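Local coordinates for putative uncharacterized protein (Leishmania major, PDB 3M3I) that is of unknown function but belongs to the cupin superfamily and probably folds as the beta-barrel typical of that group, here assembled as a dimer, at residues A[48-51]-A[55-58]; A[31-34]-A[38-41]; A[63-68]-A[82-87]; A[75-80]-A[126-131]. All blocks are in the same frame, centred on the assembly; numbering follows the deposited sequence.

Contact 1 of 4, residues A[48-51]-A[55-58]; sequences KVDN and NRRH
Asn-51 OD1 is gripped by two backbone amides at the closed end of a beta hairpin: Asn-55 N lies 2.7 Å from Asn-51 OD1, and Glu-53 N, in the connecting loop, gives a second bond that makes an Asx turn. Asn-55 N approaches from above the amide carbonyl plane, and the N-H...O angle is a bent 134°. A chi1 of 70° sets CG between the backbone N and the carbonyl carbon and turns the amide toward Asn-55. In return Asn-51 N donates to Asn-55 O at 2.9 Å, and a water bridges the ND2 atoms of the two asparagines. The strands then run on as an antiparallel ladder in which Val-49 and Arg-57 form a hydrogen-bonded pair, Val-49 N to Arg-57 O at 2.7 Å and Arg-57 N to Val-49 O at 2.8 Å. Asp-50 and Arg-56 share one face of the ladder. The Arg-56 chain is bent at chi2 and chi3, so that its guanidinium lies with one face over the backbone of Lys-48 and Val-49 and its edge toward the carboxylate. Val-49 and Arg-57 occupy the other face, where Arg-57 NE makes a salt bridge with Asp-186. His-47 of the second subunit bonds to Asp-50 O. The Asp-50 OD1 to Arg-56 NH1 salt bridge is loose, at 3.6 Å, with the carboxylate and guanidinium planes 75° apart.

Contact 2 of 4, residues A[31-34]-A[38-41]; sequences VPHP and YYSE
Val-31 and Tyr-39 pair through their backbones in a short beta hairpin of the large antiparallel sheet, whose second strand, 38-44, pairs on its other side with strand 56-67. Two hydrogen bonds join them: Val-31 N donates to Tyr-39 O at 2.8 Å, and Tyr-39 N to Val-31 O at 2.6 Å. A CA-H...O contact from Tyr-38 CA to the same Val-31 O, at 3.2 Å, adds to the ladder, which is only two residue pairs long. Apolar contacts are few: Val-31 CG2 rests against Tyr-39 CE2 at 3.8 Å, on the face these two share, whereas Pro-32 and Tyr-38 diverge and graze each other more distantly. The aromatic contact comes from the residue just beyond the ladder. His-33 points its edge at the face of Tyr-39 in a T-shaped stack, with centroids 4.4 Å apart and planes at 72°. A chi1 of -164° swings CG of the histidine opposite its backbone N and carries the imidazole over the phenol, while Tyr-184 packs beside it and bonds weakly to Tyr-39 OH. At the same time Pro-32 O sits at the rim of the phenol ring, near its plane, 3.6 Å from Tyr-39 CE2. The atom that makes the stack is His-33 CD2, standing 3.3 Å above the centre of the Tyr-39 ring.

Contact 3 of 4, residues A[63-68]-A[82-87]; sequences IYFLCT and ETWMYH
Phe-65 and Trp-84 lie on strands that are not direct neighbours: their CA atoms are 9.0 Å apart, no hydrogen bond joins the two segments, and strand 172-179 runs between them, paired antiparallel with both. Contact is therefore left to side chains reaching past the intervening strand. On one face of the sheet the benzo edge of Trp-84 meets the face of Phe-65 in an offset edge-to-face pair, with centroids 5.5 Å apart and planes at 77°. Trp-84 CZ3 makes the nearest approach, 3.7 Å from Phe-65 CD2, and CH2 of the indole follows close behind. With chi1 at -175°, the phenyl of Phe-65 extends opposite its own backbone N and inward, where Ser-158 of the second sheet packs on it. The indole rests on Phe-156, and its NE1 makes a weak bond of 3.3 Å to Glu-82 OE1. On the other face Tyr-64 CE1 lies 4.5 Å from His-87 NE2, a loose touch; the imidazole is held instead by Ser-175 OG and by Tyr-86 O of the second subunit, and Met-85 packs on its counterpart there. An aromatic interior between two sheets, backed by a sheet face used for dimer contacts, is consistent with the beta-barrel of the cupins.

Contact 4 of 4, residues A[75-80]-A[126-131]; sequences LHRLCS and PKYQVY
Within the five-stranded antiparallel sheet, Arg-77 of strand 76-77 meets Tyr-128, which belongs to the loop leading into the outermost strand 130-136. Strands 92-98 and 155-159 lie between, and the two CA atoms are 12.0 Å apart, so the contact is made by the ends of two long side chains crossing at about a right angle. The phenol passes over Ile-97 and Ile-155 to reach the arginine. Its hydroxyl takes two weak bonds, Arg-77 NE to Tyr-128 OH at 3.1 Å and Arg-77 NH2 to Tyr-128 OH at 3.2 Å, with N-H...O angles of 128° and 126°. The guanidinium and ring planes are 34° apart. Stronger partners fix both groups: Tyr-128 OH bonds to Gly-153 O, and Arg-77 NH1 makes a salt bridge with Glu-188, on the neighbouring strand. Arg-77 sets CG opposite its backbone N and bends at chi3, presenting NE and NH2 to the hydroxyl. At Tyr-128 the backbone takes a left-handed conformation, and the loop is further tied by Gln-129 NE2 donating to Pro-126 O at 3.3 Å. Such a weak polar contact over a sheet face joins the loop before an edge strand to a strand beyond the middle of the sheet, in a fold consistent with the cupin family.

Along the chain contact 2 closes first, then contact 1, after which the segments of contacts 3 and 4 alternate along the chain. The first three belong to one large antiparallel sheet. Contacts 1 and 3 use the two ends of the long strand 56-67, their centres about 23 Å apart, and strand 38-44 of contact 2 pairs with that same strand, putting its centre about 11 Å from that of contact 3. Contact 4 lies in the second, five-stranded sheet, about 19 Å from contact 3 between centres, yet it touches contact 1 where Asn-51 packs on Cys-79. Contacts 1 and 3 also reach the second subunit, so the large sheet, probably one wall of a cupin-type barrel, also takes part in the dimer contact.

Contact 1 of 4, residues A[48-51]-A[55-58]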
# COMPACT_ATOMS: atom_id res chain seq x y z
N LYS A 48 -0.10 -9.71 16.27
CA LYS A 48 -0.71 -10.88 15.65
C LYS A 48 -2.23 -10.89 15.81
O LYS A 48 -2.77 -10.42 16.81
CB LYS A 48 -0.14 -12.16 16.27
CG LYS A 48 1.32 -12.45 15.93
CD LYS A 48 1.58 -13.96 15.94
CE LYS A 48 2.94 -14.35 15.33
NZ LYS A 48 3.94 -14.88 16.32
N VAL A 49 -2.92 -11.46 14.83
CA VAL A 49 -4.38 -11.50 14.81
C VAL A 49 -4.81 -12.87 14.32
O VAL A 49 -3.99 -13.64 13.82
CB VAL A 49 -4.98 -10.37 13.89
CG1 VAL A 49 -4.48 -9.04 14.32
CG2 VAL A 49 -4.62 -10.58 12.42
N ASP A 50 -6.10 -13.17 14.46
CA ASP A 50 -6.72 -14.35 13.87
C ASP A 50 -7.21 -14.02 12.46
O ASP A 50 -7.94 -13.03 12.24
CB ASP A 50 -7.90 -14.82 14.73
CG ASP A 50 -7.46 -15.54 16.02
OD1 ASP A 50 -6.45 -16.29 16.02
OD2 ASP A 50 -8.16 -15.39 17.04
N ASN A 51 -6.82 -14.85 11.50
CA ASN A 51 -7.25 -14.64 10.12
C ASN A 51 -8.67 -15.19 9.83
O ASN A 51 -9.38 -15.62 10.73
CB ASN A 51 -6.20 -15.24 9.16
CG ASN A 51 -6.19 -16.73 9.21
OD1 ASN A 51 -6.93 -17.33 10.00
ND2 ASN A 51 -5.37 -17.37 8.37
N ASN A 55 -6.51 -18.96 12.16
CA ASN A 55 -5.08 -19.06 12.41
C ASN A 55 -4.40 -17.75 12.80
O ASN A 55 -4.77 -16.68 12.32
CB ASN A 55 -4.39 -19.61 11.16
CG ASN A 55 -4.98 -20.94 10.70
OD1 ASN A 55 -5.27 -21.82 11.52
ND2 ASN A 55 -5.13 -21.11 9.40
N ARG A 56 -3.38 -17.84 13.65
CA ARG A 56 -2.60 -16.68 14.06
C ARG A 56 -1.68 -16.22 12.95
O ARG A 56 -0.86 -16.99 12.43
CB ARG A 56 -1.78 -16.96 15.32
CG ARG A 56 -2.62 -17.39 16.52
CD ARG A 56 -3.55 -16.29 17.00
NE ARG A 56 -2.84 -15.25 17.73
CZ ARG A 56 -3.41 -14.16 18.24
NH1 ARG A 56 -4.71 -13.97 18.09
NH2 ARG A 56 -2.69 -13.26 18.88
N ARG A 57 -1.83 -14.95 12.59
CA ARG A 57 -1.07 -14.31 11.52
C ARG A 57 -0.70 -12.92 11.97
O ARG A 57 -1.30 -12.38 12.91
CB ARG A 57 -1.91 -14.23 10.27
CG ARG A 57 -2.34 -15.58 9.71
CD ARG A 57 -1.24 -16.23 8.89
NE ARG A 57 -1.65 -17.55 8.40
CZ ARG A 57 -1.50 -18.69 9.09
NH1 ARG A 57 -0.94 -18.69 10.29
NH2 ARG A 57 -1.93 -19.84 8.56
N HIS A 58 0.31 -12.34 11.35
CA HIS A 58 0.61 -10.92 11.54
C HIS A 58 -0.59 -10.09 11.04
O HIS A 58 -1.25 -10.48 10.08
CB HIS A 58 1.87 -10.53 10.75
CG HIS A 58 3.12 -11.23 11.21
ND1 HIS A 58 3.60 -12.36 10.60
CD2 HIS A 58 3.95 -10.97 12.25
CE1 HIS A 58 4.69 -12.76 11.24
NE2 HIS A 58 4.92 -11.93 12.24
O HOH W 1 -5.13 -19.64 7.26

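Contact 2 of 4, residues A[31-34]-A[38-41]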
# COMPACT_ATOMS: atom_id res chain seq x y z
N VAL A 31 14.11 -10.76 -5.43
CA VAL A 31 14.47 -12.10 -5.87
C VAL A 31 13.22 -12.75 -6.45
O VAL A 31 12.14 -12.17 -6.35
CB VAL A 31 15.04 -12.95 -4.72
CG1 VAL A 31 16.26 -12.24 -4.13
CG2 VAL A 31 14.00 -13.20 -3.64
N PRO A 32 13.36 -13.93 -7.10
CA PRO A 32 12.20 -14.59 -7.71
C PRO A 32 11.21 -15.10 -6.67
O PRO A 32 11.61 -15.59 -5.63
CB PRO A 32 12.83 -15.78 -8.45
CG PRO A 32 14.17 -15.32 -8.77
CD PRO A 32 14.61 -14.54 -7.57
N HIS A 33 9.94 -14.98 -7.01
CA HIS A 33 8.84 -15.43 -6.19
C HIS A 33 8.29 -16.73 -6.80
O HIS A 33 8.30 -16.88 -8.02
CB HIS A 33 7.77 -14.34 -6.16
CG HIS A 33 6.76 -14.51 -5.07
ND1 HIS A 33 5.79 -15.49 -5.10
CD2 HIS A 33 6.58 -13.83 -3.91
CE1 HIS A 33 5.06 -15.40 -4.00
NE2 HIS A 33 5.51 -14.40 -3.27
N PRO A 34 7.85 -17.68 -5.97
CA PRO A 34 7.27 -18.92 -6.49
C PRO A 34 6.25 -18.70 -7.63
O PRO A 34 6.41 -19.28 -8.71
CB PRO A 34 6.63 -19.53 -5.25
CG PRO A 34 7.49 -19.07 -4.12
CD PRO A 34 8.14 -17.79 -4.52
N TYR A 38 9.16 -10.92 -9.38
CA TYR A 38 10.24 -10.68 -8.42
C TYR A 38 9.70 -10.03 -7.14
O TYR A 38 8.66 -9.38 -7.16
CB TYR A 38 11.34 -9.85 -9.10
CG TYR A 38 11.85 -10.51 -10.37
CD1 TYR A 38 11.16 -10.39 -11.57
CD2 TYR A 38 13.02 -11.27 -10.36
CE1 TYR A 38 11.61 -11.00 -12.73
CE2 TYR A 38 13.48 -11.89 -11.52
CZ TYR A 38 12.76 -11.75 -12.71
OH TYR A 38 13.21 -12.36 -13.87
N TYR A 39 10.39 -10.22 -6.01
CA TYR A 39 9.89 -9.67 -4.75
C TYR A 39 10.91 -9.54 -3.62
O TYR A 39 12.01 -10.03 -3.70
CB TYR A 39 8.71 -10.51 -4.27
CG TYR A 39 9.07 -11.63 -3.33
CD1 TYR A 39 8.55 -11.68 -2.05
CD2 TYR A 39 9.93 -12.64 -3.72
CE1 TYR A 39 8.87 -12.70 -1.19
CE2 TYR A 39 10.26 -13.66 -2.87
CZ TYR A 39 9.73 -13.68 -1.61
OH TYR A 39 10.05 -14.71 -0.75
N SER A 40 10.50 -8.83 -2.56
CA SER A 40 11.19 -8.92 -1.28
C SER A 40 10.27 -8.50 -0.15
O SER A 40 9.46 -7.60 -0.31
CB SER A 40 12.46 -8.07 -1.27
OG SER A 40 12.12 -6.71 -1.44
N GLU A 41 10.40 -9.15 1.00
CA GLU A 41 9.71 -8.74 2.21
C GLU A 41 10.24 -7.38 2.67
O GLU A 41 11.40 -7.06 2.48
CB GLU A 41 9.87 -9.82 3.29
CG GLU A 41 9.22 -11.16 2.92
CD GLU A 41 9.34 -12.23 4.00
OE1 GLU A 41 9.24 -11.90 5.21
OE2 GLU A 41 9.53 -13.43 3.66

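Contact 3 of 4, residues A[63-68]-A[82-87]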
# COMPACT_ATOMS: atom_id res chain seq x y z
N ILE A 63 5.19 -6.27 0.82
CA ILE A 63 6.27 -6.62 -0.10
C ILE A 63 6.36 -5.63 -1.25
O ILE A 63 5.42 -4.92 -1.54
CB ILE A 63 6.10 -8.04 -0.71
CG1 ILE A 63 4.89 -8.11 -1.63
CG2 ILE A 63 5.97 -9.11 0.37
CD1 ILE A 63 4.87 -9.35 -2.50
N TYR A 64 7.53 -5.59 -1.88
CA TYR A 64 7.69 -5.01 -3.19
C TYR A 64 7.50 -6.13 -4.21
O TYR A 64 8.07 -7.19 -4.07
CB TYR A 64 9.07 -4.44 -3.33
CG TYR A 64 9.35 -3.16 -2.57
CD1 TYR A 64 8.70 -1.97 -2.88
CD2 TYR A 64 10.32 -3.13 -1.58
CE1 TYR A 64 8.99 -0.80 -2.21
CE2 TYR A 64 10.61 -1.97 -0.90
CZ TYR A 64 9.95 -0.81 -1.22
OH TYR A 64 10.26 0.35 -0.54
N PHE A 65 6.68 -5.92 -5.23
CA PHE A 65 6.49 -6.91 -6.27
C PHE A 65 6.73 -6.32 -7.64
O PHE A 65 6.12 -5.32 -7.99
CB PHE A 65 5.09 -7.51 -6.19
CG PHE A 65 4.87 -8.62 -7.16
CD1 PHE A 65 5.34 -9.89 -6.89
CD2 PHE A 65 4.24 -8.38 -8.36
CE1 PHE A 65 5.15 -10.92 -7.80
CE2 PHE A 65 4.04 -9.41 -9.27
CZ PHE A 65 4.51 -10.68 -8.99
N LEU A 66 7.61 -6.94 -8.43
CA LEU A 66 7.86 -6.52 -9.82
C LEU A 66 7.51 -7.66 -10.78
O LEU A 66 7.76 -8.83 -10.50
CB LEU A 66 9.30 -6.02 -9.99
CG LEU A 66 9.82 -5.57 -11.37
CD1 LEU A 66 11.00 -4.58 -11.25
CD2 LEU A 66 10.24 -6.77 -12.22
N CYS A 67 6.93 -7.29 -11.91
CA CYS A 67 6.41 -8.22 -12.91
C CYS A 67 6.99 -7.80 -14.27
O CYS A 67 7.16 -6.63 -14.52
CB CYS A 67 4.89 -8.10 -12.91
SG CYS A 67 3.92 -9.43 -13.67
N THR A 68 7.31 -8.78 -15.12
CA THR A 68 7.83 -8.53 -16.47
C THR A 68 7.02 -9.35 -17.47
O THR A 68 6.25 -10.22 -17.06
CB THR A 68 9.33 -8.91 -16.58
OG1 THR A 68 9.53 -10.21 -16.01
CG2 THR A 68 10.21 -7.91 -15.84
N GLU A 82 -5.46 -8.93 -0.59
CA GLU A 82 -4.17 -8.38 -0.94
C GLU A 82 -4.33 -7.08 -1.75
O GLU A 82 -4.97 -7.07 -2.80
CB GLU A 82 -3.37 -9.39 -1.73
CG GLU A 82 -1.99 -8.89 -2.10
CD GLU A 82 -1.16 -9.92 -2.84
OE1 GLU A 82 -1.71 -10.61 -3.73
OE2 GLU A 82 0.04 -10.01 -2.52
N THR A 83 -3.73 -6.01 -1.26
CA THR A 83 -3.89 -4.69 -1.86
C THR A 83 -2.63 -4.33 -2.65
O THR A 83 -1.53 -4.41 -2.12
CB THR A 83 -4.17 -3.60 -0.77
OG1 THR A 83 -5.41 -3.89 -0.10
CG2 THR A 83 -4.26 -2.24 -1.39
N TRP A 84 -2.83 -3.92 -3.90
CA TRP A 84 -1.77 -3.63 -4.87
C TRP A 84 -1.65 -2.13 -5.16
O TRP A 84 -2.58 -1.56 -5.68
CB TRP A 84 -2.09 -4.34 -6.18
CG TRP A 84 -2.03 -5.80 -6.07
CD1 TRP A 84 -2.85 -6.61 -5.34
CD2 TRP A 84 -1.10 -6.67 -6.72
NE1 TRP A 84 -2.49 -7.92 -5.48
CE2 TRP A 84 -1.40 -7.99 -6.32
CE3 TRP A 84 -0.02 -6.45 -7.58
CZ2 TRP A 84 -0.68 -9.08 -6.75
CZ3 TRP A 84 0.70 -7.55 -8.03
CH2 TRP A 84 0.36 -8.85 -7.61
N MET A 85 -0.49 -1.53 -4.89
CA MET A 85 -0.25 -0.09 -5.07
C MET A 85 0.79 0.18 -6.15
O MET A 85 1.91 -0.25 -6.01
CB MET A 85 0.30 0.53 -3.78
CG MET A 85 -0.72 1.11 -2.84
SD MET A 85 -1.48 -0.02 -1.68
CE MET A 85 -0.12 -1.07 -1.14
N TYR A 86 0.43 0.94 -7.19
CA TYR A 86 1.34 1.29 -8.28
C TYR A 86 2.46 2.27 -7.86
O TYR A 86 2.21 3.29 -7.24
CB TYR A 86 0.55 1.89 -9.45
CG TYR A 86 1.44 2.42 -10.55
CD1 TYR A 86 1.97 3.71 -10.48
CD2 TYR A 86 1.78 1.63 -11.66
CE1 TYR A 86 2.80 4.21 -11.48
CE2 TYR A 86 2.61 2.12 -12.68
CZ TYR A 86 3.12 3.41 -12.57
OH TYR A 86 3.95 3.91 -13.54
N HIS A 87 3.71 1.94 -8.23
CA HIS A 87 4.88 2.79 -7.95
C HIS A 87 5.56 3.29 -9.22
O HIS A 87 5.90 4.47 -9.31
CB HIS A 87 5.91 2.02 -7.13
CG HIS A 87 5.51 1.79 -5.71
ND1 HIS A 87 4.89 2.75 -4.94
CD2 HIS A 87 5.69 0.72 -4.90
CE1 HIS A 87 4.68 2.28 -3.73
NE2 HIS A 87 5.16 1.05 -3.67

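Contact 4 of 4, residues A[75-80]-A[126-131]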
# COMPACT_ATOMS: atom_id res chain seq x y z
N LEU A 75 -1.44 -18.06 -11.75
CA LEU A 75 -2.65 -18.20 -10.94
C LEU A 75 -2.40 -18.86 -9.58
O LEU A 75 -1.93 -20.00 -9.49
CB LEU A 75 -3.74 -18.93 -11.73
CG LEU A 75 -4.25 -18.22 -13.00
CD1 LEU A 75 -5.46 -18.92 -13.60
CD2 LEU A 75 -4.59 -16.77 -12.73
N HIS A 76 -2.70 -18.12 -8.52
CA HIS A 76 -2.56 -18.61 -7.16
C HIS A 76 -3.72 -18.10 -6.29
O HIS A 76 -4.55 -17.29 -6.74
CB HIS A 76 -1.23 -18.16 -6.58
CG HIS A 76 -1.09 -16.67 -6.48
ND1 HIS A 76 -0.86 -15.88 -7.58
CD2 HIS A 76 -1.17 -15.84 -5.42
CE1 HIS A 76 -0.78 -14.61 -7.20
NE2 HIS A 76 -0.97 -14.56 -5.89
N ARG A 77 -3.79 -18.56 -5.06
CA ARG A 77 -4.87 -18.16 -4.19
C ARG A 77 -4.37 -17.94 -2.76
O ARG A 77 -3.48 -18.64 -2.28
CB ARG A 77 -5.99 -19.21 -4.24
CG ARG A 77 -7.18 -18.91 -3.34
CD ARG A 77 -7.83 -20.19 -2.90
NE ARG A 77 -8.73 -20.73 -3.91
CZ ARG A 77 -8.96 -22.03 -4.11
NH1 ARG A 77 -8.33 -22.96 -3.41
NH2 ARG A 77 -9.82 -22.39 -5.04
N LEU A 78 -4.95 -16.93 -2.10
CA LEU A 78 -4.63 -16.59 -0.72
C LEU A 78 -5.90 -16.82 0.07
O LEU A 78 -6.89 -17.27 -0.47
CB LEU A 78 -4.17 -15.13 -0.62
CG LEU A 78 -2.87 -14.76 -1.35
CD1 LEU A 78 -2.71 -13.26 -1.49
CD2 LEU A 78 -1.65 -15.34 -0.65
N CYS A 79 -5.86 -16.55 1.36
CA CYS A 79 -7.08 -16.58 2.16
C CYS A 79 -7.39 -15.22 2.81
O CYS A 79 -8.43 -15.07 3.42
CB CYS A 79 -7.02 -17.70 3.20
SG CYS A 79 -6.46 -17.19 4.80
N SER A 80 -6.51 -14.24 2.64
CA SER A 80 -6.76 -12.87 3.04
C SER A 80 -6.69 -11.94 1.82
O SER A 80 -6.16 -12.33 0.79
CB SER A 80 -5.74 -12.45 4.09
OG SER A 80 -5.73 -13.35 5.17
N PRO A 126 -22.99 -21.26 -7.27
CA PRO A 126 -21.80 -21.78 -7.97
C PRO A 126 -20.67 -20.75 -8.00
O PRO A 126 -20.90 -19.61 -8.40
CB PRO A 126 -22.30 -22.07 -9.39
CG PRO A 126 -23.64 -21.42 -9.50
CD PRO A 126 -24.19 -21.27 -8.13
N LYS A 127 -19.47 -21.17 -7.58
CA LYS A 127 -18.34 -20.24 -7.34
C LYS A 127 -17.46 -19.98 -8.57
O LYS A 127 -17.57 -20.68 -9.59
CB LYS A 127 -17.43 -20.76 -6.22
CG LYS A 127 -18.14 -21.17 -4.94
CD LYS A 127 -18.91 -20.01 -4.32
CE LYS A 127 -19.41 -20.36 -2.93
NZ LYS A 127 -20.53 -19.48 -2.51
N TYR A 128 -16.61 -18.97 -8.46
CA TYR A 128 -15.60 -18.63 -9.47
C TYR A 128 -16.13 -18.30 -10.87
O TYR A 128 -15.53 -18.66 -11.88
CB TYR A 128 -14.51 -19.71 -9.51
CG TYR A 128 -13.71 -19.74 -8.22
CD1 TYR A 128 -12.79 -18.75 -7.93
CD2 TYR A 128 -13.91 -20.73 -7.27
CE1 TYR A 128 -12.09 -18.75 -6.76
CE2 TYR A 128 -13.20 -20.73 -6.09
CZ TYR A 128 -12.29 -19.73 -5.85
OH TYR A 128 -11.58 -19.73 -4.68
N GLN A 129 -17.23 -17.56 -10.92
CA GLN A 129 -17.88 -17.23 -12.19
C GLN A 129 -17.44 -15.92 -12.82
O GLN A 129 -17.54 -15.78 -14.04
CB GLN A 129 -19.40 -17.22 -12.03
CG GLN A 129 -19.97 -18.57 -11.69
CD GLN A 129 -21.38 -18.69 -12.13
OE1 GLN A 129 -21.66 -18.87 -13.32
NE2 GLN A 129 -22.31 -18.58 -11.18
N VAL A 130 -16.97 -14.98 -12.01
CA VAL A 130 -16.70 -13.62 -12.48
C VAL A 130 -15.21 -13.34 -12.69
O VAL A 130 -14.45 -13.20 -11.75
CB VAL A 130 -17.32 -12.57 -11.52
CG1 VAL A 130 -16.96 -11.15 -11.96
CG2 VAL A 130 -18.83 -12.72 -11.47
N TYR A 131 -14.82 -13.23 -13.96
CA TYR A 131 -13.47 -12.83 -14.32
C TYR A 131 -13.40 -11.30 -14.46
O TYR A 131 -14.23 -10.68 -15.13
CB TYR A 131 -13.04 -13.50 -15.63
CG TYR A 131 -11.70 -13.06 -16.17
CD1 TYR A 131 -10.59 -12.93 -15.34
CD2 TYR A 131 -11.52 -12.81 -17.52
CE1 TYR A 131 -9.36 -12.53 -15.84
CE2 TYR A 131 -10.30 -12.41 -18.02
CZ TYR A 131 -9.22 -12.27 -17.18
OH TYR A 131 -8.01 -11.88 -17.69